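PDB 4M9Q: ARF-like GTPase from Chlamydomonas reinhardtii, which is a small G-protein of the ADP-ribosylation factor family, with a P-loop fold that here holds a magnesium ion and phosphoaminophosphonic acid-guanylate ester. Local coordinates for residues D13-T18 with V76-A81; E71-V76 with R175-V180. One frame throughout, in Å; residues are numbered along the deposited sequence.

Contact 1. Residues D13-T18 with V76-A81; sequences DNAGKT and VYVVDA. With MG (magnesium ion), chain E; GNP (phosphoaminophosphonic acid-guanylate ester), chain D.
The apolar part of this contact is A15 CB against V78 CG1, 4.0 Å apart. A15 CB also sits against the strand backbone, 3.3 Å from V78 O. V78 CG1 stands anti to the backbone N (chi1 -174°), which places it over a face of the A15-G16 peptide. V78 CG2 meets K17 CG at 4.1 Å. No hydrogen bond joins the two segments. K114, outside both segments, links them: it forms a salt bridge with D80 OD2 and a hydrogen bond to N14 O.

Residues 13-18 are the latter part of the P-loop, which begins at G11, and their other side grips the ligand. G16 N and K17 N donate to O2B of phosphoaminophosphonic acid-guanylate ester, and T18 N to its O1B. K17 bends at chi3 and chi4, which brings NZ back to O2B at 2.9 Å and to ligand O2G at 2.6 Å. G16 has a positive phi of 116°, which calls for glycine.

At the helix start, T18 OG1 binds magnesium at 1.9 Å; ligand O1G and O1B, two waters and T35 are the metal's other partners. G16 N, K17 N and K17 NZ converge on O2B, and the K17 ammonium probably offsets negative charge on two phosphate groups.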
ATOM      1  N   ASP A  13      -9.586  -0.996  -7.268  1.00 37.67           N
ATOM      2  CA  ASP A  13     -10.590   0.007  -7.043  1.00 39.30           C
ATOM      3  C   ASP A  13     -11.601  -0.546  -6.034  1.00 39.11           C
ATOM      4  O   ASP A  13     -11.885  -1.728  -5.996  1.00 40.20           O
ATOM      5  CB  ASP A  13     -11.268   0.398  -8.345  1.00 44.17           C
ATOM      6  CG  ASP A  13     -11.976  -0.753  -8.995  1.00 46.74           C
ATOM      7  OD1 ASP A  13     -11.270  -1.629  -9.545  1.00 49.76           O
ATOM      8  OD2 ASP A  13     -13.232  -0.795  -8.958  1.00 48.56           O
ATOM      9  N   ASN A  14     -12.070   0.331  -5.166  1.00 37.58           N
ATOM     10  CA  ASN A  14     -13.076   0.027  -4.178  1.00 37.29           C
ATOM     11  C   ASN A  14     -12.558  -0.670  -2.911  1.00 34.30           C
ATOM     12  O   ASN A  14     -13.319  -0.923  -1.972  1.00 32.80           O
ATOM     13  CB  ASN A  14     -14.240  -0.761  -4.811  1.00 39.47           C
ATOM     14  CG  ASN A  14     -15.537  -0.588  -4.041  1.00 41.27           C
ATOM     15  OD1 ASN A  14     -15.972   0.541  -3.813  1.00 42.72           O
ATOM     16  ND2 ASN A  14     -16.153  -1.705  -3.618  1.00 39.77           N
ATOM     17  N   ALA A  15     -11.257  -0.919  -2.849  1.00 31.61           N
ATOM     18  CA  ALA A  15     -10.691  -1.663  -1.732  1.00 28.72           C
ATOM     19  C   ALA A  15     -10.750  -0.839  -0.433  1.00 29.31           C
ATOM     20  O   ALA A  15     -10.951  -1.410   0.695  1.00 25.30           O
ATOM     21  CB  ALA A  15      -9.267  -2.062  -2.041  1.00 26.89           C
ATOM     22  N   GLY A  16     -10.588   0.481  -0.604  1.00 29.93           N
ATOM     23  CA  GLY A  16     -10.655   1.427   0.508  1.00 31.30           C
ATOM     24  C   GLY A  16      -9.394   2.189   0.809  1.00 30.98           C
ATOM     25  O   GLY A  16      -9.232   2.619   1.946  1.00 29.41           O
ATOM     26  N   LYS A  17      -8.549   2.405  -0.209  1.00 31.36           N
ATOM     27  CA  LYS A  17      -7.227   3.007  -0.034  1.00 29.73           C
ATOM     28  C   LYS A  17      -7.380   4.455   0.380  1.00 32.87           C
ATOM     29  O   LYS A  17      -6.805   4.900   1.380  1.00 34.35           O
ATOM     30  CB  LYS A  17      -6.449   2.976  -1.328  1.00 28.88           C
ATOM     31  CG  LYS A  17      -6.258   1.602  -1.906  1.00 29.80           C
ATOM     32  CD  LYS A  17      -5.483   1.614  -3.230  1.00 30.87           C
ATOM     33  CE  LYS A  17      -6.338   2.141  -4.377  1.00 32.85           C
ATOM     34  NZ  LYS A  17      -7.419   1.200  -4.751  1.00 34.96           N
ATOM     35  N   THR A  18      -8.154   5.217  -0.390  1.00 34.31           N
ATOM     36  CA  THR A  18      -8.309   6.621  -0.084  1.00 33.90           C
ATOM     37  C   THR A  18      -8.921   6.808   1.315  1.00 35.70           C
ATOM     38  O   THR A  18      -8.445   7.628   2.089  1.00 37.28           O
ATOM     39  CB  THR A  18      -9.059   7.332  -1.207  1.00 34.29           C
ATOM     40  OG1 THR A  18      -8.353   7.112  -2.433  1.00 33.76           O
ATOM     41  CG2 THR A  18      -9.152   8.868  -1.006  1.00 33.88           C
ATOM     42  N   VAL A  76       1.726  -0.573   0.889  1.00 25.53           N
ATOM     43  CA  VAL A  76       0.556  -0.979   1.612  1.00 24.52           C
ATOM     44  C   VAL A  76      -0.382  -1.487   0.509  1.00 26.58           C
ATOM     45  O   VAL A  76      -0.689  -0.733  -0.400  1.00 30.04           O
ATOM     46  CB  VAL A  76      -0.053   0.145   2.395  1.00 22.31           C
ATOM     47  CG1 VAL A  76      -1.359  -0.293   3.035  1.00 20.49           C
ATOM     48  CG2 VAL A  76       0.910   0.659   3.453  1.00 21.28           C
ATOM     49  N   TYR A  77      -0.788  -2.765   0.555  1.00 25.34           N
ATOM     50  CA  TYR A  77      -1.739  -3.297  -0.375  1.00 25.44           C
ATOM     51  C   TYR A  77      -3.066  -3.523   0.351  1.00 26.54           C
ATOM     52  O   TYR A  77      -3.100  -4.186   1.392  1.00 30.04           O
ATOM     53  CB  TYR A  77      -1.217  -4.584  -0.946  1.00 27.93           C
ATOM     54  CG  TYR A  77      -1.972  -5.028  -2.188  1.00 31.46           C
ATOM     55  CD1 TYR A  77      -1.691  -4.486  -3.409  1.00 32.04           C
ATOM     56  CD2 TYR A  77      -2.972  -5.990  -2.107  1.00 33.24           C
ATOM     57  CE1 TYR A  77      -2.392  -4.876  -4.515  1.00 35.75           C
ATOM     58  CE2 TYR A  77      -3.678  -6.371  -3.208  1.00 36.29           C
ATOM     59  CZ  TYR A  77      -3.381  -5.809  -4.409  1.00 36.32           C
ATOM     60  OH  TYR A  77      -4.063  -6.219  -5.504  1.00 41.07           O
ATOM     61  N   VAL A  78      -4.152  -2.949  -0.151  1.00 26.11           N
ATOM     62  CA  VAL A  78      -5.432  -3.004   0.503  1.00 25.59           C
ATOM     63  C   VAL A  78      -6.353  -3.888  -0.310  1.00 30.31           C
ATOM     64  O   VAL A  78      -6.466  -3.761  -1.540  1.00 28.45           O
ATOM     65  CB  VAL A  78      -6.036  -1.593   0.622  1.00 27.86           C
ATOM     66  CG1 VAL A  78      -7.336  -1.609   1.438  1.00 26.27           C
ATOM     67  CG2 VAL A  78      -5.043  -0.614   1.265  1.00 24.94           C
ATOM     68  N   VAL A  79      -7.038  -4.800   0.390  1.00 32.20           N
ATOM     69  CA  VAL A  79      -7.972  -5.716  -0.222  1.00 31.10           C
ATOM     70  C   VAL A  79      -9.317  -5.473   0.406  1.00 31.14           C
ATOM     71  O   VAL A  79      -9.413  -5.276   1.624  1.00 29.59           O
ATOM     72  CB  VAL A  79      -7.595  -7.169   0.072  1.00 32.72           C
ATOM     73  CG1 VAL A  79      -8.591  -8.122  -0.580  1.00 36.36           C
ATOM     74  CG2 VAL A  79      -6.218  -7.460  -0.455  1.00 35.48           C
ATOM     75  N   ASP A  80     -10.371  -5.506  -0.412  1.00 30.87           N
ATOM     76  CA  ASP A  80     -11.729  -5.472   0.150  1.00 31.58           C
ATOM     77  C   ASP A  80     -11.998  -6.885   0.600  1.00 32.10           C
ATOM     78  O   ASP A  80     -12.269  -7.762  -0.236  1.00 32.27           O
ATOM     79  CB  ASP A  80     -12.741  -4.979  -0.889  1.00 32.65           C
ATOM     80  CG  ASP A  80     -14.181  -4.887  -0.366  1.00 35.10           C
ATOM     81  OD1 ASP A  80     -14.482  -5.393   0.749  1.00 35.45           O
ATOM     82  OD2 ASP A  80     -15.059  -4.343  -1.132  1.00 37.29           O
ATOM     83  N   ALA A  81     -11.920  -7.091   1.910  1.00 29.82           N
ATOM     84  CA  ALA A  81     -12.016  -8.415   2.464  1.00 33.15           C
ATOM     85  C   ALA A  81     -13.434  -8.962   2.356  1.00 35.61           C
ATOM     86  O   ALA A  81     -13.633 -10.168   2.537  1.00 37.05           O
ATOM     87  CB  ALA A  81     -11.537  -8.439   3.928  1.00 32.78           C
TER
HETATM   88 MG    MG E 302      -9.034   6.281  -3.983  1.00 38.70          MG
HETATM   89  PG  GNP D 301     -10.082   3.830  -6.046  1.00 34.29           P
HETATM   90  O1G GNP D 301      -9.737   5.356  -5.624  1.00 36.53           O
HETATM   91  O2G GNP D 301      -8.796   2.932  -6.046  1.00 36.00           O
HETATM   92  O3G GNP D 301     -10.864   3.896  -7.370  1.00 40.23           O
HETATM   93  N3B GNP D 301     -11.010   3.178  -4.780  1.00 32.68           N
HETATM   94  PB  GNP D 301     -10.396   3.300  -3.210  1.00 29.89           P
HETATM   95  O1B GNP D 301      -9.576   4.669  -2.964  1.00 29.23           O
HETATM   96  O2B GNP D 301      -9.571   2.063  -2.984  1.00 29.08           O
HETATM   97  O3A GNP D 301     -11.735   3.209  -2.358  1.00 32.94           O
HETATM   98  PA  GNP D 301     -12.332   4.285  -1.351  1.00 34.67           P
HETATM   99  O1A GNP D 301     -12.776   5.345  -2.283  1.00 37.88           O
HETATM  100  O2A GNP D 301     -11.318   4.516  -0.285  1.00 31.68           O
HETATM  101  O5' GNP D 301     -13.546   3.418  -0.781  1.00 34.61           O
HETATM  102  C5' GNP D 301     -14.436   2.750  -1.708  1.00 36.04           C
HETATM  103  C4' GNP D 301     -15.845   2.585  -1.079  1.00 36.68           C
HETATM  104  O4' GNP D 301     -15.681   1.732   0.063  1.00 35.44           O
HETATM  105  C3' GNP D 301     -16.411   3.860  -0.471  1.00 37.61           C
HETATM  106  O3' GNP D 301     -17.829   3.817  -0.322  1.00 42.29           O
HETATM  107  C2' GNP D 301     -15.921   3.834   0.936  1.00 36.14           C
HETATM  108  O2' GNP D 301     -16.697   4.556   1.846  1.00 36.51           O
HETATM  109  C1' GNP D 301     -16.085   2.380   1.255  1.00 35.78           C
HETATM  110  N9  GNP D 301     -15.295   1.876   2.382  1.00 35.21           N
HETATM  111  C8  GNP D 301     -13.992   2.085   2.555  1.00 34.66           C
HETATM  112  N7  GNP D 301     -13.551   1.437   3.642  1.00 33.64           N
HETATM  113  C5  GNP D 301     -14.599   0.815   4.192  1.00 34.83           C
HETATM  114  C6  GNP D 301     -14.778  -0.021   5.391  1.00 35.37           C
HETATM  115  O6  GNP D 301     -13.831  -0.284   6.156  1.00 34.49           O
HETATM  116  N1  GNP D 301     -15.984  -0.498   5.616  1.00 39.16           N
HETATM  117  C2  GNP D 301     -17.051  -0.236   4.797  1.00 39.52           C
HETATM  118  N2  GNP D 301     -18.226  -0.763   5.148  1.00 40.67           N
HETATM  119  N3  GNP D 301     -16.972   0.527   3.675  1.00 39.10           N
HETATM  120  C4  GNP D 301     -15.762   1.099   3.358  1.00 36.66           C
HETATM  121  O   HOH W   1     -10.940   7.014  -3.557  1.00 33.20           O
HETATM  122  O   HOH W   2      -7.192   5.523  -4.405  1.00 34.85           O

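Contact 2. Residues E71-V76 with R175-V180; sequences EVHAIV and RLDPRV
The contact joins the residues just before a central strand of the P-loop sheet, 74-80, to the long C-terminal helix 157-190. Its polar element is a His-carboxylate hydrogen bond. H73 NE2 donates to D177 OD2 over 2.8 Å, with an N-H...acceptor angle of 162°. The acceptor sits almost in the imidazole plane and uses its anti lone pair, the one turned away from D177 OD1. Ring and carboxylate planes are nearly coplanar. D177 CG lies anti to the backbone N (chi1 -175°), and this carries OD2 to the ring edge. The other ring nitrogen, H73 ND1, accepts from the backbone N of T6. Both nitrogens therefore have partners, which would fix the rotation of the ring.

T6 belongs to strand 3-10, the parallel neighbour of 74-80 in the sheet. H73 thus spans from that strand to the helix. V180, one turn on from L176, packs over a face of the imidazole. Its CG1 makes a CH-pi contact 4.1 Å from the H73 ring centroid, 17° off the ring normal. V180 CG2 lies 3.6 Å from H73 CD2, nearer the rim.

The valine also reaches the backbone before the strand. V180 CG1 is 3.7 Å from E71 O, and V180 CG2 is 3.6 Å from V72 O. V72 O has its hydrogen bond from K106. L176 comes in beside the ring, near its plane, and its CD2 rests 3.8 Å from H73 O.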
ATOM      1  N   GLU A  71      10.725   4.297  -6.734  1.00 53.26           N
ATOM      2  CA  GLU A  71      10.940   5.309  -5.688  1.00 49.90           C
ATOM      3  C   GLU A  71      10.320   4.949  -4.320  1.00 44.42           C
ATOM      4  O   GLU A  71      10.341   5.745  -3.410  1.00 43.56           O
ATOM      5  CB  GLU A  71      10.445   6.668  -6.157  1.00 53.20           C
ATOM      6  CG  GLU A  71       8.944   6.777  -6.290  1.00 54.91           C
ATOM      7  CD  GLU A  71       8.543   7.998  -7.078  1.00 62.16           C
ATOM      8  OE1 GLU A  71       8.239   7.869  -8.303  1.00 69.18           O
ATOM      9  OE2 GLU A  71       8.559   9.093  -6.458  1.00 66.03           O
ATOM     10  N   VAL A  72       9.892   3.710  -4.162  0.50 40.38           N
ATOM     11  CA  VAL A  72       9.130   3.305  -2.993  0.50 37.11           C
ATOM     12  C   VAL A  72       9.956   2.334  -2.142  0.50 37.77           C
ATOM     13  O   VAL A  72      10.706   1.525  -2.674  0.50 38.78           O
ATOM     14  CB  VAL A  72       7.812   2.686  -3.490  0.50 34.50           C
ATOM     15  CG1 VAL A  72       7.744   1.208  -3.193  0.50 31.55           C
ATOM     16  CG2 VAL A  72       6.624   3.522  -3.037  0.50 32.52           C
ATOM     17  N   HIS A  73       9.859   2.455  -0.820  1.00 36.42           N
ATOM     18  CA  HIS A  73      10.566   1.570   0.064  1.00 36.10           C
ATOM     19  C   HIS A  73       9.712   0.402   0.421  1.00 36.77           C
ATOM     20  O   HIS A  73      10.246  -0.632   0.807  1.00 39.42           O
ATOM     21  CB  HIS A  73      10.921   2.262   1.341  1.00 35.68           C
ATOM     22  CG  HIS A  73      11.929   3.361   1.186  1.00 37.21           C
ATOM     23  ND1 HIS A  73      11.576   4.652   0.936  1.00 38.62           N
ATOM     24  CD2 HIS A  73      13.301   3.346   1.304  1.00 38.74           C
ATOM     25  CE1 HIS A  73      12.661   5.411   0.868  1.00 38.70           C
ATOM     26  NE2 HIS A  73      13.730   4.614   1.101  1.00 42.83           N
ATOM     27  N   ALA A  74       8.380   0.562   0.352  1.00 33.75           N
ATOM     28  CA  ALA A  74       7.456  -0.465   0.797  1.00 31.01           C
ATOM     29  C   ALA A  74       6.098  -0.191   0.196  1.00 31.34           C
ATOM     30  O   ALA A  74       5.870   0.905  -0.403  1.00 30.28           O
ATOM     31  CB  ALA A  74       7.352  -0.479   2.310  1.00 27.43           C
ATOM     32  N   ILE A  75       5.192  -1.161   0.364  0.50 30.15           N
ATOM     33  CA  ILE A  75       3.852  -1.079  -0.188  0.50 29.35           C
ATOM     34  C   ILE A  75       2.835  -1.312   0.908  0.50 27.39           C
ATOM     35  O   ILE A  75       3.079  -2.123   1.791  0.50 26.91           O
ATOM     36  CB  ILE A  75       3.663  -2.161  -1.256  0.50 31.11           C
ATOM     37  CG1 ILE A  75       4.234  -1.665  -2.581  0.50 32.93           C
ATOM     38  CG2 ILE A  75       2.185  -2.574  -1.376  0.50 29.90           C
ATOM     39  CD1 ILE A  75       3.617  -2.355  -3.780  0.50 34.69           C
ATOM     40  N   VAL A  76       1.726  -0.573   0.889  1.00 25.53           N
ATOM     41  CA  VAL A  76       0.556  -0.979   1.612  1.00 24.52           C
ATOM     42  C   VAL A  76      -0.382  -1.487   0.509  1.00 26.58           C
ATOM     43  O   VAL A  76      -0.689  -0.733  -0.400  1.00 30.04           O
ATOM     44  CB  VAL A  76      -0.053   0.145   2.395  1.00 22.31           C
ATOM     45  CG1 VAL A  76      -1.359  -0.293   3.035  1.00 20.49           C
ATOM     46  CG2 VAL A  76       0.910   0.659   3.453  1.00 21.28           C
ATOM     47  N   ARG A 175      20.505  -0.880   3.777  1.00 78.74           N
ATOM     48  CA  ARG A 175      20.656  -1.468   2.450  1.00 83.67           C
ATOM     49  C   ARG A 175      19.598  -0.948   1.499  1.00 76.47           C
ATOM     50  O   ARG A 175      19.881  -0.644   0.351  1.00 80.19           O
ATOM     51  CB  ARG A 175      20.559  -2.991   2.545  1.00 94.96           C
ATOM     52  CG  ARG A 175      21.837  -3.615   3.090  1.00113.33           C
ATOM     53  CD  ARG A 175      21.687  -5.086   3.444  1.00125.72           C
ATOM     54  NE  ARG A 175      20.887  -5.298   4.657  1.00131.81           N
ATOM     55  CZ  ARG A 175      20.915  -6.403   5.408  1.00139.13           C
ATOM     56  NH1 ARG A 175      21.720  -7.425   5.100  1.00141.91           N
ATOM     57  NH2 ARG A 175      20.130  -6.487   6.484  1.00137.97           N
ATOM     58  N   LEU A 176      18.376  -0.837   1.997  1.00 67.31           N
ATOM     59  CA  LEU A 176      17.227  -0.484   1.177  1.00 62.53           C
ATOM     60  C   LEU A 176      17.243   0.951   0.623  1.00 61.25           C
ATOM     61  O   LEU A 176      16.880   1.193  -0.543  1.00 58.65           O
ATOM     62  CB  LEU A 176      15.962  -0.680   2.011  1.00 58.27           C
ATOM     63  CG  LEU A 176      14.639  -0.839   1.283  1.00 56.44           C
ATOM     64  CD1 LEU A 176      14.770  -1.757   0.078  1.00 58.31           C
ATOM     65  CD2 LEU A 176      13.630  -1.396   2.265  1.00 55.14           C
ATOM     66  N   ASP A 177      17.631   1.910   1.461  1.00 59.29           N
ATOM     67  CA  ASP A 177      17.461   3.311   1.091  1.00 56.32           C
ATOM     68  C   ASP A 177      18.370   3.699  -0.068  1.00 59.04           C
ATOM     69  O   ASP A 177      17.903   4.283  -1.051  1.00 59.41           O
ATOM     70  CB  ASP A 177      17.641   4.232   2.289  1.00 55.80           C
ATOM     71  CG  ASP A 177      17.339   5.657   1.944  1.00 58.20           C
ATOM     72  OD1 ASP A 177      18.227   6.536   2.128  1.00 66.15           O
ATOM     73  OD2 ASP A 177      16.216   5.884   1.457  1.00 54.19           O
ATOM     74  N   PRO A 178      19.673   3.372   0.026  1.00 62.63           N
ATOM     75  CA  PRO A 178      20.583   3.629  -1.105  1.00 64.51           C
ATOM     76  C   PRO A 178      20.095   3.023  -2.410  1.00 66.31           C
ATOM     77  O   PRO A 178      20.101   3.705  -3.434  1.00 69.75           O
ATOM     78  CB  PRO A 178      21.882   2.954  -0.687  1.00 66.37           C
ATOM     79  CG  PRO A 178      21.843   2.893   0.799  1.00 66.89           C
ATOM     80  CD  PRO A 178      20.388   2.781   1.182  1.00 65.00           C
ATOM     81  N   ARG A 179      19.632   1.776  -2.356  1.00 66.92           N
ATOM     82  CA  ARG A 179      19.027   1.142  -3.503  1.00 67.79           C
ATOM     83  C   ARG A 179      17.834   1.967  -3.984  1.00 63.39           C
ATOM     84  O   ARG A 179      17.727   2.241  -5.165  1.00 64.28           O
ATOM     85  CB  ARG A 179      18.599  -0.295  -3.175  1.00 72.89           C
ATOM     86  CG  ARG A 179      17.555  -0.855  -4.145  1.00 76.24           C
ATOM     87  CD  ARG A 179      17.653  -2.358  -4.300  1.00 78.70           C
ATOM     88  NE  ARG A 179      16.592  -3.057  -3.580  1.00 78.14           N
ATOM     89  CZ  ARG A 179      15.378  -3.316  -4.062  1.00 76.49           C
ATOM     90  NH1 ARG A 179      14.989  -2.911  -5.275  1.00 76.99           N
ATOM     91  NH2 ARG A 179      14.539  -3.984  -3.304  1.00 79.31           N
ATOM     92  N   VAL A 180      16.949   2.375  -3.089  1.00 58.30           N
ATOM     93  CA  VAL A 180      15.800   3.154  -3.536  1.00 58.54           C
ATOM     94  C   VAL A 180      16.287   4.438  -4.186  1.00 60.38           C
ATOM     95  O   VAL A 180      15.877   4.772  -5.294  1.00 62.23           O
ATOM     96  CB  VAL A 180      14.784   3.453  -2.410  1.00 55.20           C
ATOM     97  CG1 VAL A 180      13.723   4.458  -2.881  1.00 51.41           C
ATOM     98  CG2 VAL A 180      14.177   2.140  -1.923  1.00 51.56           C
TER

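Contact 1 touches the C-terminal part of strand 74-80 and contact 2 the residues just before it; their segments overlap at V76, which touches the partner segment in neither. Their centres are about 21 Å apart and lie on opposite sides of the chain centre. Contact 1 is at the C-terminal end of the strand, where the P-loop meets phosphoaminophosphonic acid-guanylate ester and magnesium. Its centre is about 8 Å from the chain centre. Contact 2 lies just before the strand's N-terminal end, about 13 Å from that centre and away from the nucleotide pocket. Strand 3-10 runs beside 74-80 between the two: V76 bonds to A8 and L10 through the backbone, and V78 to L10.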